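PDB 3TC3: UV damage endonuclease from Sulfolobus acidocaldarius, which probably nicks damaged DNA as a manganese-binding endonuclease of DNA excision repair, built on a TIM barrel. Local coordinates for residues R50-S55 against F92-K97; I161-S166 against E172-F177. All blocks are in the same frame, centred on the assembly; numbering follows the deposited sequence.

Interaction 1: residues R50-S55 against F92-K97; sequences RVLKVS and FHVNWK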
loop_
_atom_site.group_PDB
_atom_site.type_symbol
_atom_site.label_atom_id
_atom_site.label_comp_id
_atom_site.label_asym_id
_atom_site.label_seq_id
_atom_site.Cartn_x
_atom_site.Cartn_y
_atom_site.Cartn_z
ATOM N N ARG A 50 -5.971 19.028 -18.052
ATOM C CA ARG A 50 -4.932 18.930 -17.000
ATOM C C ARG A 50 -4.877 17.519 -16.357
ATOM O O ARG A 50 -3.754 16.997 -16.076
ATOM C CB ARG A 50 -5.173 19.962 -15.926
ATOM C CG ARG A 50 -4.157 20.035 -14.831
ATOM C CD ARG A 50 -3.500 21.379 -14.716
ATOM N NE ARG A 50 -3.062 21.581 -13.337
ATOM C CZ ARG A 50 -1.804 21.437 -12.924
ATOM N NH1 ARG A 50 -0.852 21.125 -13.788
ATOM N NH2 ARG A 50 -1.498 21.616 -11.653
ATOM N N VAL A 51 -6.036 16.920 -16.109
ATOM C CA VAL A 51 -6.019 15.554 -15.562
ATOM C C VAL A 51 -5.322 14.614 -16.526
ATOM O O VAL A 51 -4.512 13.821 -16.091
ATOM C CB VAL A 51 -7.447 15.052 -15.261
ATOM C CG1 VAL A 51 -7.500 13.496 -15.049
ATOM C CG2 VAL A 51 -7.989 15.801 -14.052
ATOM N N LEU A 52 -5.614 14.677 -17.820
ATOM C CA LEU A 52 -4.987 13.776 -18.789
ATOM C C LEU A 52 -3.491 14.047 -18.894
ATOM O O LEU A 52 -2.720 13.112 -18.971
ATOM C CB LEU A 52 -5.693 13.868 -20.175
ATOM C CG LEU A 52 -7.130 13.360 -20.036
ATOM C CD1 LEU A 52 -8.042 13.887 -21.216
ATOM C CD2 LEU A 52 -7.206 11.835 -19.849
ATOM N N LYS A 53 -3.087 15.311 -18.839
ATOM C CA LYS A 53 -1.700 15.668 -18.918
ATOM C C LYS A 53 -0.937 15.152 -17.721
ATOM O O LYS A 53 0.132 14.608 -17.915
ATOM C CB LYS A 53 -1.552 17.181 -18.998
ATOM C CG LYS A 53 -0.163 17.698 -19.240
ATOM C CD LYS A 53 -0.316 19.157 -19.637
ATOM C CE LYS A 53 0.583 19.990 -18.723
ATOM N NZ LYS A 53 1.983 20.047 -19.244
ATOM N N VAL A 54 -1.448 15.334 -16.513
ATOM C CA VAL A 54 -0.660 14.900 -15.355
ATOM C C VAL A 54 -0.780 13.378 -15.195
ATOM O O VAL A 54 0.183 12.772 -14.843
ATOM C CB VAL A 54 -1.067 15.691 -14.107
ATOM C CG1 VAL A 54 -0.337 15.188 -12.820
ATOM C CG2 VAL A 54 -0.846 17.186 -14.339
ATOM N N SER A 55 -1.943 12.783 -15.518
ATOM C CA SER A 55 -2.024 11.308 -15.530
ATOM C C SER A 55 -1.040 10.677 -16.523
ATOM O O SER A 55 -0.333 9.736 -16.174
ATOM C CB SER A 55 -3.456 10.854 -15.819
ATOM O OG SER A 55 -4.417 11.395 -14.886
ATOM N N PHE A 92 -15.154 15.236 -10.554
ATOM C CA PHE A 92 -14.285 14.658 -11.542
ATOM C C PHE A 92 -15.122 13.719 -12.453
ATOM O O PHE A 92 -15.696 12.756 -11.961
ATOM C CB PHE A 92 -13.173 13.859 -10.786
ATOM C CG PHE A 92 -12.188 13.188 -11.687
ATOM C CD1 PHE A 92 -12.548 12.023 -12.353
ATOM C CD2 PHE A 92 -10.891 13.638 -11.772
ATOM C CE1 PHE A 92 -11.633 11.362 -13.172
ATOM C CE2 PHE A 92 -9.926 12.970 -12.549
ATOM C CZ PHE A 92 -10.270 11.800 -13.229
ATOM N N HIS A 93 -15.051 13.941 -13.775
ATOM C CA HIS A 93 -15.751 13.080 -14.700
ATOM C C HIS A 93 -14.976 12.780 -15.938
ATOM O O HIS A 93 -15.538 12.775 -17.040
ATOM C CB HIS A 93 -17.085 13.760 -15.126
ATOM C CG HIS A 93 -17.914 14.249 -13.953
ATOM N ND1 HIS A 93 -18.509 13.429 -13.118
ATOM C CD2 HIS A 93 -18.209 15.536 -13.518
ATOM C CE1 HIS A 93 -19.155 14.137 -12.174
ATOM N NE2 HIS A 93 -18.990 15.396 -12.437
ATOM N N VAL A 94 -13.687 12.517 -15.805
ATOM C CA VAL A 94 -12.807 12.313 -16.934
ATOM C C VAL A 94 -12.795 10.819 -17.293
ATOM O O VAL A 94 -12.638 9.960 -16.425
ATOM C CB VAL A 94 -11.392 12.767 -16.582
ATOM C CG1 VAL A 94 -10.386 12.538 -17.751
ATOM C CG2 VAL A 94 -11.333 14.228 -16.131
ATOM N N ASN A 95 -12.938 10.500 -18.581
ATOM C CA ASN A 95 -12.896 9.088 -18.950
ATOM C C ASN A 95 -11.454 8.630 -19.196
ATOM O O ASN A 95 -11.016 8.398 -20.326
ATOM C CB ASN A 95 -13.750 8.832 -20.209
ATOM C CG ASN A 95 -13.903 7.365 -20.530
ATOM O OD1 ASN A 95 -13.542 6.476 -19.755
ATOM N ND2 ASN A 95 -14.541 7.097 -21.685
ATOM N N TRP A 96 -10.708 8.539 -18.104
ATOM C CA TRP A 96 -9.285 8.169 -18.221
ATOM C C TRP A 96 -9.136 6.708 -18.556
ATOM O O TRP A 96 -8.087 6.319 -19.140
ATOM C CB TRP A 96 -8.516 8.545 -16.937
ATOM C CG TRP A 96 -9.120 8.021 -15.666
ATOM C CD1 TRP A 96 -10.079 8.630 -14.862
ATOM C CD2 TRP A 96 -8.852 6.737 -15.055
ATOM N NE1 TRP A 96 -10.376 7.839 -13.779
ATOM C CE2 TRP A 96 -9.681 6.658 -13.875
ATOM C CE3 TRP A 96 -7.968 5.687 -15.345
ATOM C CZ2 TRP A 96 -9.635 5.535 -13.013
ATOM C CZ3 TRP A 96 -7.962 4.569 -14.538
ATOM C CH2 TRP A 96 -8.768 4.487 -13.401
ATOM N N LYS A 97 -10.109 5.877 -18.199
ATOM C CA LYS A 97 -9.977 4.407 -18.435
ATOM C C LYS A 97 -9.909 4.150 -19.922
ATOM O O LYS A 97 -9.084 3.343 -20.379
ATOM C CB LYS A 97 -11.141 3.624 -17.901
ATOM C CG LYS A 97 -11.287 3.662 -16.438
ATOM C CD LYS A 97 -12.723 3.285 -16.063
ATOM C CE LYS A 97 -12.976 3.386 -14.565
ATOM N NZ LYS A 97 -14.328 2.783 -14.170
#
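With chi1 of Val51 at 165°, its CG1 lies opposite the backbone N across CA-CB, and Phe92, whose CG is likewise opposite its own N (chi1 180°), sends its ring out to meet that methyl. CG1 of Val51 comes within 3.5 Å of Phe92 CE2, approaching the ring obliquely, and the other methyl, Val51 CG2, lies 3.7 Å from the same CE2, so both methyls bear on the same ring corner from one side of its plane, the side that Val94 CG2 also covers. Val94 belongs to the same patch: its CG2 sits over one face of Phe92, displaced toward the rim, and is 4.0 Å from Val51 CG1. The other branch, Val94 CG1, runs alongside Leu52 in the opposite sense and stops 3.9 Å from Leu52 CD2. In this TIM barrel, helix 48-71 follows the first strand, and the contact packs its first turns against the irregular chain leading into the short helix 96-99, whose N-cap is Asn95. No hydrogen bond crosses between the segments, and compact branched side chains suit a place where helix and loop meet by apolar surface alone. Within the helix, Ser55 OG donates to Val51 O at 2.7 Å, from above the carbonyl plane, while Ser55 N reaches this oxygen from the opposite face; a serine can thus satisfy its buried hydroxyl on its own helix.

Interaction 2: residues I161-S166 against E172-F177; sequences IHVGSS and ESLNRF
The Phe177 ring meets segment 161-166 with its edge: Val163 O and Ile161 CD1 both lie near the ring plane, the carbonyl oxygen 3.3 Å from Phe177 CD2 and the methyl 3.8 Å from Phe177 CE2. The second flat group, the Arg176 guanidinium, has Ser173 CA against one face, offset toward the rim, and Ser165 OG approaches it obliquely. These groups join the end of a barrel strand to the helix that follows it, the beta-alpha half of a beta-alpha-beta unit in the TIM barrel. An aromatic suits this place because its slightly positive C-H rim can lie beside a carbonyl oxygen while its carbons pack on aliphatic branches. The Val163 side chain crosses that of Phe177 at about a right angle, and its CG1, opposite its backbone N (chi1 175°), ends 3.9 Å from Phe177 CD2; Leu174 CD2 is a looser neighbour of the same methyl. His162 turns away from the helix, and its side chain comes about 5 Å from the bound manganese and about 4 Å from that of Glu195, a manganese ligand, so the contact backs onto the metal site. Further along, the small Ser173 lets the loop come close, with Ser165 O 3.3 Å from Ser173 CB. Arg176 is held by Asn129 O at NE and Met167 O at NH1. Ser173 OG bonds to Gly169 O and also receives a weak bond from Arg176 NH2, 3.0 Å long and bent to 134°.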
loop_
_atom_site.group_PDB
_atom_site.type_symbol
_atom_site.label_atom_id
_atom_site.label_comp_id
_atom_site.label_asym_id
_atom_site.label_seq_id
_atom_site.Cartn_x
_atom_site.Cartn_y
_atom_site.Cartn_z
ATOM N N ILE A 161 -5.641 -0.661 3.696
ATOM C CA ILE A 161 -6.152 0.427 4.523
ATOM C C ILE A 161 -6.020 0.149 6.035
ATOM O O ILE A 161 -5.784 -0.971 6.380
ATOM C CB ILE A 161 -7.648 0.725 4.261
ATOM C CG1 ILE A 161 -8.485 -0.515 4.564
ATOM C CG2 ILE A 161 -7.791 1.208 2.790
ATOM C CD1 ILE A 161 -10.097 -0.203 4.499
ATOM N N HIS A 162 -6.035 1.224 6.849
ATOM C CA HIS A 162 -6.193 1.033 8.293
ATOM C C HIS A 162 -7.644 0.783 8.606
ATOM O O HIS A 162 -8.595 0.978 7.795
ATOM C CB HIS A 162 -5.703 2.297 8.966
ATOM C CG HIS A 162 -4.235 2.422 8.940
ATOM N ND1 HIS A 162 -3.611 3.528 8.516
ATOM C CD2 HIS A 162 -3.239 1.508 9.280
ATOM C CE1 HIS A 162 -2.259 3.360 8.647
ATOM N NE2 HIS A 162 -2.036 2.124 9.105
ATOM N N VAL A 163 -7.911 0.311 9.839
ATOM C CA VAL A 163 -9.266 0.033 10.229
ATOM C C VAL A 163 -10.101 1.330 10.220
ATOM O O VAL A 163 -11.298 1.334 9.882
ATOM C CB VAL A 163 -9.319 -0.738 11.595
ATOM C CG1 VAL A 163 -10.726 -0.876 11.979
ATOM C CG2 VAL A 163 -8.721 -2.090 11.382
ATOM N N GLY A 164 -9.447 2.384 10.684
ATOM C CA GLY A 164 -10.095 3.660 10.578
ATOM C C GLY A 164 -10.330 4.343 11.939
ATOM O O GLY A 164 -9.428 4.546 12.780
ATOM N N SER A 165 -11.601 4.668 12.189
ATOM C CA SER A 165 -12.033 5.402 13.374
ATOM C C SER A 165 -12.204 4.509 14.596
ATOM O O SER A 165 -12.569 3.357 14.425
ATOM C CB SER A 165 -13.392 6.008 12.919
ATOM O OG SER A 165 -14.110 6.566 13.987
ATOM N N SER A 166 -12.085 5.083 15.811
ATOM C CA SER A 166 -12.434 4.343 17.018
ATOM C C SER A 166 -13.619 5.021 17.745
ATOM O O SER A 166 -13.817 4.763 18.942
ATOM C CB SER A 166 -11.240 4.216 17.998
ATOM O OG SER A 166 -10.812 5.504 18.334
ATOM N N GLU A 172 -17.357 -1.520 18.875
ATOM C CA GLU A 172 -18.354 -0.942 17.928
ATOM C C GLU A 172 -17.670 -0.605 16.615
ATOM O O GLU A 172 -18.240 -0.799 15.545
ATOM C CB GLU A 172 -19.003 0.316 18.487
ATOM C CG GLU A 172 -20.124 -0.097 19.501
ATOM C CD GLU A 172 -21.081 1.012 19.900
ATOM O OE1 GLU A 172 -21.462 1.829 19.030
ATOM O OE2 GLU A 172 -21.491 1.008 21.123
ATOM N N SER A 173 -16.457 -0.115 16.768
ATOM C CA SER A 173 -15.691 0.342 15.565
ATOM C C SER A 173 -15.262 -0.829 14.709
ATOM O O SER A 173 -15.261 -0.719 13.450
ATOM C CB SER A 173 -14.476 1.171 15.998
ATOM O OG SER A 173 -14.877 2.485 16.518
ATOM N N LEU A 174 -14.908 -1.970 15.333
ATOM C CA LEU A 174 -14.612 -3.194 14.552
ATOM C C LEU A 174 -15.868 -3.733 13.811
ATOM O O LEU A 174 -15.783 -4.170 12.631
ATOM C CB LEU A 174 -14.008 -4.368 15.442
ATOM C CG LEU A 174 -12.697 -3.943 16.077
ATOM C CD1 LEU A 174 -12.273 -5.109 17.013
ATOM C CD2 LEU A 174 -11.616 -3.729 15.014
ATOM N N ASN A 175 -17.020 -3.719 14.519
ATOM C CA ASN A 175 -18.201 -4.225 13.886
ATOM C C ASN A 175 -18.702 -3.283 12.782
ATOM O O ASN A 175 -19.121 -3.812 11.737
ATOM C CB ASN A 175 -19.223 -4.533 14.959
ATOM C CG ASN A 175 -18.920 -5.923 15.620
ATOM O OD1 ASN A 175 -18.736 -6.979 14.914
ATOM N ND2 ASN A 175 -18.815 -5.924 16.914
ATOM N N ARG A 176 -18.523 -1.975 12.952
ATOM C CA ARG A 176 -18.875 -1.024 11.854
ATOM C C ARG A 176 -17.935 -1.294 10.648
ATOM O O ARG A 176 -18.388 -1.277 9.487
ATOM C CB ARG A 176 -18.687 0.461 12.194
ATOM C CG ARG A 176 -19.725 0.971 13.224
ATOM C CD ARG A 176 -19.760 2.540 13.215
ATOM N NE ARG A 176 -18.418 3.156 13.281
ATOM C CZ ARG A 176 -17.721 3.294 14.396
ATOM N NH1 ARG A 176 -18.254 2.920 15.599
ATOM N NH2 ARG A 176 -16.508 3.805 14.352
ATOM N N PHE A 177 -16.676 -1.621 10.919
ATOM C CA PHE A 177 -15.821 -1.897 9.756
ATOM C C PHE A 177 -16.342 -3.094 8.976
ATOM O O PHE A 177 -16.382 -3.104 7.754
ATOM C CB PHE A 177 -14.406 -2.154 10.249
ATOM C CG PHE A 177 -13.446 -2.463 9.120
ATOM C CD1 PHE A 177 -13.354 -3.769 8.556
ATOM C CD2 PHE A 177 -12.621 -1.446 8.632
ATOM C CE1 PHE A 177 -12.513 -3.964 7.492
ATOM C CE2 PHE A 177 -11.787 -1.676 7.517
ATOM C CZ PHE A 177 -11.693 -2.963 6.968
#

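From the N terminus, the chain passes through strand 22-27 and enters helix 48-71, where interaction 1 begins. It then runs through strand 76-78 and returns at residues 92-97, closing a loop with 36 residues between the segments. Strand 117-120 and helix 133-153 come next, before strand 158-162 opens interaction 2, which closes after only five intervening residues. The two contacts are therefore in series, neither nesting nor crossing. Interactions 1 and 2 lie about 32 Å apart between centres and about 16 Å between nearest atoms, so they do not meet. Interaction 1 ties the first barrel helix to the loop after the second strand; interaction 2 joins the fourth strand to its own helix, near the metal site.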